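Local coordinates for 52 protein (Murid herpesvirus 4, PDB 2OA5) that is an abundant tegument protein of the herpesvirus BLRF2 family and probably plays a structural part in the layer between capsid and envelope, at residues Lys8-Glu11 with Glu12-Glu16; Asn24-Leu27 with Lys28-Lys32; Ile52-Ser55 with Ser56-Leu60. All blocks are in the same frame, centred on the assembly; numbering follows the deposited sequence.

Interaction 1 of 3, residues Lys8-Glu11 with Glu12-Glu16; sequences KTYE and EMVKE. With PE5 (3,6,9,12,15,18,21,24-octaoxahexacosan-1-ol), chain C.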
# COMPACT_ATOMS: atom_id res chain seq x y z
N LYS B 8 -7.69 -19.99 -14.48
CA LYS B 8 -7.98 -21.26 -13.83
C LYS B 8 -7.59 -21.19 -12.36
O LYS B 8 -8.25 -21.77 -11.50
CB LYS B 8 -7.21 -22.39 -14.53
CG LYS B 8 -7.34 -23.72 -13.81
CD LYS B 8 -6.49 -24.80 -14.45
CE LYS B 8 -6.44 -26.04 -13.56
NZ LYS B 8 -7.78 -26.59 -13.23
N THR B 9 -6.49 -20.48 -12.08
CA THR B 9 -6.01 -20.33 -10.71
C THR B 9 -7.01 -19.55 -9.87
O THR B 9 -7.26 -19.91 -8.72
CB THR B 9 -4.66 -19.58 -10.67
OG1 THR B 9 -3.73 -20.21 -11.56
CG2 THR B 9 -4.08 -19.62 -9.26
N TYR B 10 -7.56 -18.49 -10.43
CA TYR B 10 -8.54 -17.67 -9.72
C TYR B 10 -9.82 -18.46 -9.44
O TYR B 10 -10.41 -18.36 -8.36
CB TYR B 10 -8.85 -16.42 -10.54
CG TYR B 10 -9.75 -15.43 -9.85
CD1 TYR B 10 -11.14 -15.51 -9.98
CD2 TYR B 10 -9.22 -14.42 -9.05
CE1 TYR B 10 -11.97 -14.60 -9.33
CE2 TYR B 10 -10.05 -13.51 -8.40
CZ TYR B 10 -11.42 -13.61 -8.54
OH TYR B 10 -12.23 -12.71 -7.88
N GLU B 11 -10.26 -19.25 -10.42
CA GLU B 11 -11.46 -20.06 -10.26
C GLU B 11 -11.27 -21.04 -9.11
O GLU B 11 -12.17 -21.22 -8.29
CB GLU B 11 -11.75 -20.85 -11.54
CG GLU B 11 -12.35 -20.02 -12.66
CD GLU B 11 -12.57 -20.82 -13.92
OE1 GLU B 11 -12.97 -22.00 -13.81
OE2 GLU B 11 -12.35 -20.27 -15.03
N GLU B 12 -10.10 -21.66 -9.04
CA GLU B 12 -9.81 -22.61 -7.98
C GLU B 12 -9.93 -21.94 -6.61
O GLU B 12 -10.36 -22.57 -5.65
CB GLU B 12 -8.40 -23.19 -8.12
CG GLU B 12 -8.13 -23.91 -9.43
CD GLU B 12 -6.75 -24.54 -9.46
OE1 GLU B 12 -5.83 -23.96 -8.82
OE2 GLU B 12 -6.57 -25.59 -10.11
N MSE B 13 -9.54 -20.67 -6.52
CA MSE B 13 -9.63 -19.97 -5.24
C MSE B 13 -11.08 -19.69 -4.89
O MSE B 13 -11.47 -19.82 -3.74
CB MSE B 13 -8.88 -18.64 -5.28
CG MSE B 13 -7.51 -18.65 -4.63
SE MSE B 13 -6.87 -16.84 -4.36
CE MSE B 13 -6.90 -16.14 -6.17
N VAL B 14 -11.86 -19.30 -5.89
CA VAL B 14 -13.28 -19.02 -5.67
C VAL B 14 -13.92 -20.26 -5.06
O VAL B 14 -14.73 -20.16 -4.13
CB VAL B 14 -13.98 -18.67 -7.01
CG1 VAL B 14 -15.39 -18.16 -6.74
CG2 VAL B 14 -13.17 -17.61 -7.75
N LYS B 15 -13.55 -21.43 -5.56
CA LYS B 15 -14.09 -22.67 -5.03
C LYS B 15 -13.51 -22.92 -3.65
O LYS B 15 -14.23 -23.27 -2.72
CB LYS B 15 -13.74 -23.85 -5.94
CG LYS B 15 -14.47 -23.90 -7.26
CD LYS B 15 -14.03 -25.14 -8.01
CE LYS B 15 -14.35 -25.03 -9.49
NZ LYS B 15 -13.47 -25.95 -10.27
N GLU B 16 -12.20 -22.73 -3.52
CA GLU B 16 -11.53 -22.96 -2.25
C GLU B 16 -12.10 -22.11 -1.14
O GLU B 16 -12.20 -22.57 0.00
CB GLU B 16 -10.02 -22.70 -2.38
CG GLU B 16 -9.19 -23.22 -1.19
CD GLU B 16 -9.29 -24.73 -1.01
OE1 GLU B 16 -10.02 -25.38 -1.79
OE2 GLU B 16 -8.65 -25.27 -0.08
C48 PE5 C . -1.15 -17.69 4.13
C50 PE5 C . -2.16 -18.53 3.35
O1 PE5 C . -1.90 -18.50 1.94
C1 PE5 C . -3.08 -18.12 1.22
C2 PE5 C . -3.55 -19.26 0.34
O2 PE5 C . -3.96 -18.76 -0.93
C3 PE5 C . -3.98 -19.83 -1.88
C4 PE5 C . -5.40 -20.23 -2.19
O3 PE5 C . -5.59 -21.62 -1.91
C5 PE5 C . -6.18 -22.27 -3.04
C6 PE5 C . -6.02 -23.78 -2.91
O4 PE5 C . -6.67 -24.42 -4.02
C7 PE5 C . -6.45 -25.83 -4.00
C8 PE5 C . -6.73 -26.41 -5.37
O5 PE5 C . -6.18 -27.73 -5.51
C9 PE5 C . -5.41 -27.80 -6.72
C10 PE5 C . -6.07 -28.73 -7.74
O6 PE5 C . -5.42 -28.59 -9.02
C11 PE5 C . -5.75 -29.71 -9.87
C12 PE5 C . -4.62 -29.96 -10.86
O7 PE5 C . -4.13 -31.30 -10.70
C13 PE5 C . -3.02 -31.55 -11.58
C14 PE5 C . -2.07 -30.36 -11.59
O8 PE5 C . -0.81 -30.70 -10.98
C15 PE5 C . 0.07 -29.57 -11.02
C16 PE5 C . 1.35 -29.90 -10.26
O52 PE5 C . 2.40 -29.03 -10.68
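The opening turns of helix 8-33 carry a side-chain bridge from Lys8 to Glu12, the spacing of four residues that brings opposite charges together along a helix. Lys8 NZ lies 3.5 Å from Glu12 OE2, a loose salt bridge on an exposed surface. The lysine chain leaves with CG trans to its own nitrogen (chi1 173°), runs straight to CE and turns only at its last bond, which brings the amine round to the acid. Glu12 comes from the other end with CG packed 3.0 Å from Lys8 O, the same carbonyl that accepts Glu12 N. Its carboxylate is shared out: OE2 serves the lysine, while OE1 is hydrogen-bonded to Ser51 of the second subunit, a partner that should fix the acid more firmly than the long salt bridge.

Tyr10 and Met13, three residues apart, both face the second subunit, a spacing consistent with the hydrophobic seam of a coiled coil. The tyrosine ring has two neighbours. Val14 CG2 approaches CE1 obliquely at 3.6 Å, and Met13 CE meets CD2, across the ring, at 4.1 Å, its chain running roughly perpendicular to the tyrosine. A flat ring and a flexible methionine chain, modelled as selenomethionine, would suit a place where two helices meet. Packing is tight at the tyrosine's root, because Val14 CG2 is only 2.9 Å from Tyr10 O, which also takes the Val14 N-H in a fairly straight bond (3.0 Å, 158°). Tyr10 OH makes a weak hydrogen bond to Lys8 O of the second subunit. The bound polyether runs along the flank of the seam: its C4 rests 3.6 Å from Met13 CG, and Glu16, salt-bridged to Arg19, lays its aliphatic part against the next ethylene units.

Interaction 2 of 3, residues Asn24-Leu27 with Lys28-Lys32; sequences NKTL and KQKVK. With PE5 (3,6,9,12,15,18,21,24-octaoxahexacosan-1-ol), chain D.
A seam resembling that of a parallel two-stranded coiled coil runs through Asn24, Leu27 and Val31, with Lys28 on its flank. Asn24 is buried, and its amide is hydrogen-bonded to Asn24 and to the Leu20 carbonyl of the second subunit, so the polar group is satisfied inside the interface. One turn on, Lys28 N donates to Asn24 O at 3.1 Å, from well above the carbonyl plane (41°). The lysine's methylenes fold over the same oxygen, CG at 3.4 Å: with chi1 at -85°, CG sits beside the backbone nitrogen and the chain trails back along the helix. The amine then makes a weak, long ion pair with Glu23 of the second subunit, flanking the apolar seam as a lysine can, aliphatic near its root and charged at its end.

Leu27 and Val31 repeat the pattern with hydrocarbon. Leu27 O accepts Val31 N at 2.9 Å, and Val31 CG2 lies 3.4 Å from that oxygen. Leucine packs on Asn24 of the second subunit, while the compact, branched valine covers Lys30 of that subunit.

On the outer face Thr26 and Lys30 run side by side, Thr26 CG2 touching Lys30 CE at 4.0 Å, and Gln29 CB presses against Thr26 O at 2.9 Å. A curled polyether lies on the neighbouring face, along Lys25 and Gln29: its O5 is 3.5 Å from Gln29 CG and its C5 is 3.8 Å from Lys25 CE. The modelled fit of the Lys32 amine to it is doubtful, being too close. A paired asparagine in an otherwise apolar seam would favour helices that are parallel and in phase, whereas the many lysines outside probably give this end of the helix a positive surface.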
# COMPACT_ATOMS: atom_id res chain seq x y z
N ASN B 24 -15.73 -24.40 7.65
CA ASN B 24 -15.63 -23.54 8.82
C ASN B 24 -16.99 -23.31 9.48
O ASN B 24 -17.05 -23.06 10.68
CB ASN B 24 -14.94 -22.22 8.45
CG ASN B 24 -13.44 -22.38 8.23
OD1 ASN B 24 -12.95 -23.50 8.07
ND2 ASN B 24 -12.72 -21.27 8.22
N LYS B 25 -18.06 -23.39 8.70
CA LYS B 25 -19.40 -23.25 9.26
C LYS B 25 -19.74 -24.55 9.98
O LYS B 25 -20.43 -24.56 11.00
CB LYS B 25 -20.44 -22.97 8.18
CG LYS B 25 -20.81 -21.50 8.02
CD LYS B 25 -22.22 -21.32 7.44
CE LYS B 25 -23.21 -20.83 8.50
NZ LYS B 25 -23.04 -19.38 8.83
N THR B 26 -19.25 -25.66 9.44
CA THR B 26 -19.49 -26.97 10.04
C THR B 26 -18.73 -27.08 11.36
O THR B 26 -19.27 -27.57 12.35
CB THR B 26 -19.04 -28.10 9.10
OG1 THR B 26 -19.95 -28.21 8.00
CG2 THR B 26 -18.98 -29.43 9.85
N LEU B 27 -17.49 -26.61 11.35
CA LEU B 27 -16.63 -26.65 12.53
C LEU B 27 -17.14 -25.75 13.66
O LEU B 27 -17.00 -26.08 14.84
CB LEU B 27 -15.20 -26.27 12.15
CG LEU B 27 -14.43 -27.36 11.39
CD1 LEU B 27 -13.63 -26.74 10.26
CD2 LEU B 27 -13.51 -28.11 12.35
N LYS B 28 -17.72 -24.59 13.32
CA LYS B 28 -18.24 -23.72 14.37
C LYS B 28 -19.42 -24.44 15.00
O LYS B 28 -19.62 -24.38 16.21
CB LYS B 28 -18.71 -22.39 13.78
CG LYS B 28 -17.58 -21.38 13.64
CD LYS B 28 -18.00 -20.20 12.78
CE LYS B 28 -16.83 -19.25 12.59
NZ LYS B 28 -17.16 -18.16 11.64
N GLN B 29 -20.17 -25.15 14.16
CA GLN B 29 -21.33 -25.92 14.58
C GLN B 29 -20.96 -26.91 15.67
O GLN B 29 -21.62 -26.99 16.71
CB GLN B 29 -21.88 -26.66 13.36
CG GLN B 29 -23.30 -27.12 13.48
CD GLN B 29 -24.04 -26.90 12.17
OE1 GLN B 29 -24.04 -25.80 11.63
NE2 GLN B 29 -24.66 -27.96 11.67
N LYS B 30 -19.89 -27.67 15.42
CA LYS B 30 -19.40 -28.66 16.36
C LYS B 30 -18.82 -28.02 17.60
O LYS B 30 -19.00 -28.52 18.71
CB LYS B 30 -18.34 -29.53 15.69
CG LYS B 30 -18.87 -30.39 14.57
CD LYS B 30 -17.76 -31.23 13.98
CE LYS B 30 -18.28 -32.06 12.82
NZ LYS B 30 -17.14 -32.57 12.02
N VAL B 31 -18.10 -26.91 17.41
CA VAL B 31 -17.50 -26.19 18.54
C VAL B 31 -18.60 -25.73 19.50
O VAL B 31 -18.40 -25.70 20.71
CB VAL B 31 -16.67 -24.97 18.06
CG1 VAL B 31 -16.60 -23.91 19.16
CG2 VAL B 31 -15.25 -25.40 17.70
N LYS B 32 -19.75 -25.36 18.94
CA LYS B 32 -20.88 -24.90 19.74
C LYS B 32 -21.60 -26.09 20.36
O LYS B 32 -21.90 -26.09 21.56
CB LYS B 32 -21.87 -24.13 18.88
CG LYS B 32 -21.47 -22.72 18.57
CD LYS B 32 -21.79 -22.42 17.14
CE LYS B 32 -22.30 -21.02 16.97
NZ LYS B 32 -22.59 -20.80 15.54
C48 PE5 D . -23.83 -18.92 18.93
C50 PE5 D . -23.68 -17.48 18.44
O1 PE5 D . -23.50 -17.48 17.03
C1 PE5 D . -22.13 -17.70 16.72
C2 PE5 D . -21.85 -17.00 15.42
O2 PE5 D . -22.43 -17.77 14.38
C3 PE5 D . -21.47 -18.71 13.92
C4 PE5 D . -22.02 -19.42 12.70
O3 PE5 D . -22.01 -20.83 12.95
C5 PE5 D . -23.11 -21.44 12.29
C6 PE5 D . -23.40 -22.77 12.95
O4 PE5 D . -24.80 -22.86 13.22
C7 PE5 D . -24.99 -23.30 14.57
C8 PE5 D . -25.67 -24.65 14.58
O5 PE5 D . -25.30 -25.33 15.78
C9 PE5 D . -26.29 -25.11 16.78
C10 PE5 D . -27.47 -26.07 16.59
O6 PE5 D . -27.37 -27.18 17.49
C11 PE5 D . -26.62 -28.23 16.87
C12 PE5 D . -26.81 -29.53 17.65
O7 PE5 D . -26.00 -30.57 17.09
C13 PE5 D . -26.52 -30.95 15.80
C14 PE5 D . -26.36 -32.45 15.60
O8 PE5 D . -24.97 -32.81 15.54
C15 PE5 D . -24.18 -31.65 15.24
C16 PE5 D . -22.71 -31.96 15.50
O52 PE5 D . -22.20 -32.75 14.43

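Interaction 3 of 3, residues Ile52-Ser55 with Ser56-Leu60; sequences IIVS and SSRAL
Ser57 and Ile53 make the close-knit half of this contact, on the buried side of the helix, where Ile53 O is gripped twice by one residue. Ser57 N reaches it at 2.8 Å and Ser57 OG at 2.9 Å, from opposite faces of the carbonyl plane, the hydroxyl lying 40° out of it. The serine can do this because its OG sits beside its own backbone nitrogen (chi1 -69°) and so points back down the helix. Ser56 bends in the same sense toward Ile52 O, which also accepts Ser56 N at 2.9 Å; the hydroxyl is modelled so near that oxygen that the exact length of its bond is doubtful.

Two successive serines thus turn their hydroxyls back to main-chain carbonyls four residues earlier, a usual way for serine to satisfy its polar group within an alpha helix. Here it suits the fold, since helix 46-76 packs against the third subunit: Ser56 meets Leu89 and Ser57 meets Val72 of that chain, while Met100 of Ser56's own chain also touches it. Small side chains with their polar atoms turned inward to the backbone can lie against such hydrocarbon.

Round the helix, on the more exposed side, side chains meet by van der Waals contact alone. Arg58 lies alongside Val54, which also packs on Arg73 of the third subunit, and Val54 CG1 sits over the centre of one face of the guanidinium, 3.5 Å from CZ. The flat group rests on a methyl here, with its extended chain carrying the charge outward; Arg58 CG lies close over Val54 O, 3.0 Å away, and Arg58 N binds that oxygen at 2.8 Å. Ala59, also exposed, adds a longer, more bent bond from its N to Ser55 O (3.2 Å, 142°).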
# COMPACT_ATOMS: atom_id res chain seq x y z
N ILE B 52 -15.38 -4.87 15.40
CA ILE B 52 -14.28 -4.77 16.36
C ILE B 52 -12.96 -4.47 15.65
O ILE B 52 -12.20 -3.60 16.06
CB ILE B 52 -14.13 -6.10 17.18
CG1 ILE B 52 -15.33 -6.30 18.11
CG2 ILE B 52 -12.85 -6.07 18.00
CD1 ILE B 52 -15.30 -7.61 18.92
N ILE B 53 -12.71 -5.19 14.56
CA ILE B 53 -11.48 -5.03 13.79
C ILE B 53 -11.35 -3.62 13.22
O ILE B 53 -10.30 -2.98 13.34
CB ILE B 53 -11.41 -6.10 12.67
CG1 ILE B 53 -10.91 -7.42 13.28
CG2 ILE B 53 -10.52 -5.61 11.50
CD1 ILE B 53 -10.72 -8.55 12.29
N VAL B 54 -12.42 -3.13 12.60
CA VAL B 54 -12.39 -1.79 12.02
C VAL B 54 -12.19 -0.73 13.11
O VAL B 54 -11.36 0.17 12.98
CB VAL B 54 -13.67 -1.49 11.22
CG1 VAL B 54 -13.75 -0.01 10.86
CG2 VAL B 54 -13.67 -2.33 9.95
N SER B 55 -12.95 -0.86 14.20
CA SER B 55 -12.86 0.08 15.31
C SER B 55 -11.45 0.12 15.91
O SER B 55 -10.93 1.18 16.25
CB SER B 55 -13.88 -0.30 16.38
OG SER B 55 -13.75 0.52 17.53
N SER B 56 -10.83 -1.06 16.03
CA SER B 56 -9.48 -1.17 16.58
C SER B 56 -8.44 -0.64 15.59
O SER B 56 -7.45 -0.02 15.98
CB SER B 56 -9.17 -2.64 16.90
OG SER B 56 -10.27 -3.28 17.53
N SER B 57 -8.66 -0.92 14.32
CA SER B 57 -7.74 -0.46 13.29
C SER B 57 -7.76 1.07 13.25
O SER B 57 -6.72 1.71 13.12
CB SER B 57 -8.10 -1.04 11.92
OG SER B 57 -7.86 -2.44 11.89
N ARG B 58 -8.96 1.65 13.38
CA ARG B 58 -9.07 3.10 13.36
C ARG B 58 -8.38 3.72 14.56
O ARG B 58 -7.82 4.81 14.46
CB ARG B 58 -10.54 3.52 13.33
CG ARG B 58 -11.21 3.04 12.09
CD ARG B 58 -12.63 3.52 11.96
NE ARG B 58 -13.03 3.37 10.57
CZ ARG B 58 -14.28 3.38 10.13
NH1 ARG B 58 -15.28 3.52 10.99
NH2 ARG B 58 -14.52 3.22 8.84
N ALA B 59 -8.42 3.03 15.69
CA ALA B 59 -7.79 3.53 16.90
C ALA B 59 -6.27 3.54 16.73
O ALA B 59 -5.60 4.49 17.13
CB ALA B 59 -8.18 2.68 18.10
N LEU B 60 -5.72 2.48 16.15
CA LEU B 60 -4.29 2.41 15.94
C LEU B 60 -3.90 3.45 14.89
O LEU B 60 -2.83 4.05 14.97
CB LEU B 60 -3.89 1.01 15.48
CG LEU B 60 -4.09 -0.12 16.49
CD1 LEU B 60 -3.83 -1.46 15.83
CD2 LEU B 60 -3.15 0.07 17.68

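Overall arrangement
Interactions 1 and 2 lie in series on helix 8-33, their centres about 24 Å apart, and both face the second subunit; interaction 3 belongs to the next helix, 46-76, and faces the third. The first is largely a surface contact, relying on a charge pair and on a ring against a valine and a methionine. Interaction 2 is partly buried and divides its chemistry between an asparagine and hydrocarbon at the subunit seam and lysines outside. Interaction 3, also partly buried but much nearer the centre of the chain, relies on its inner side on serine hydroxyls bound to the backbone. Together they sample two different subunit interfaces of the four-chain assembly.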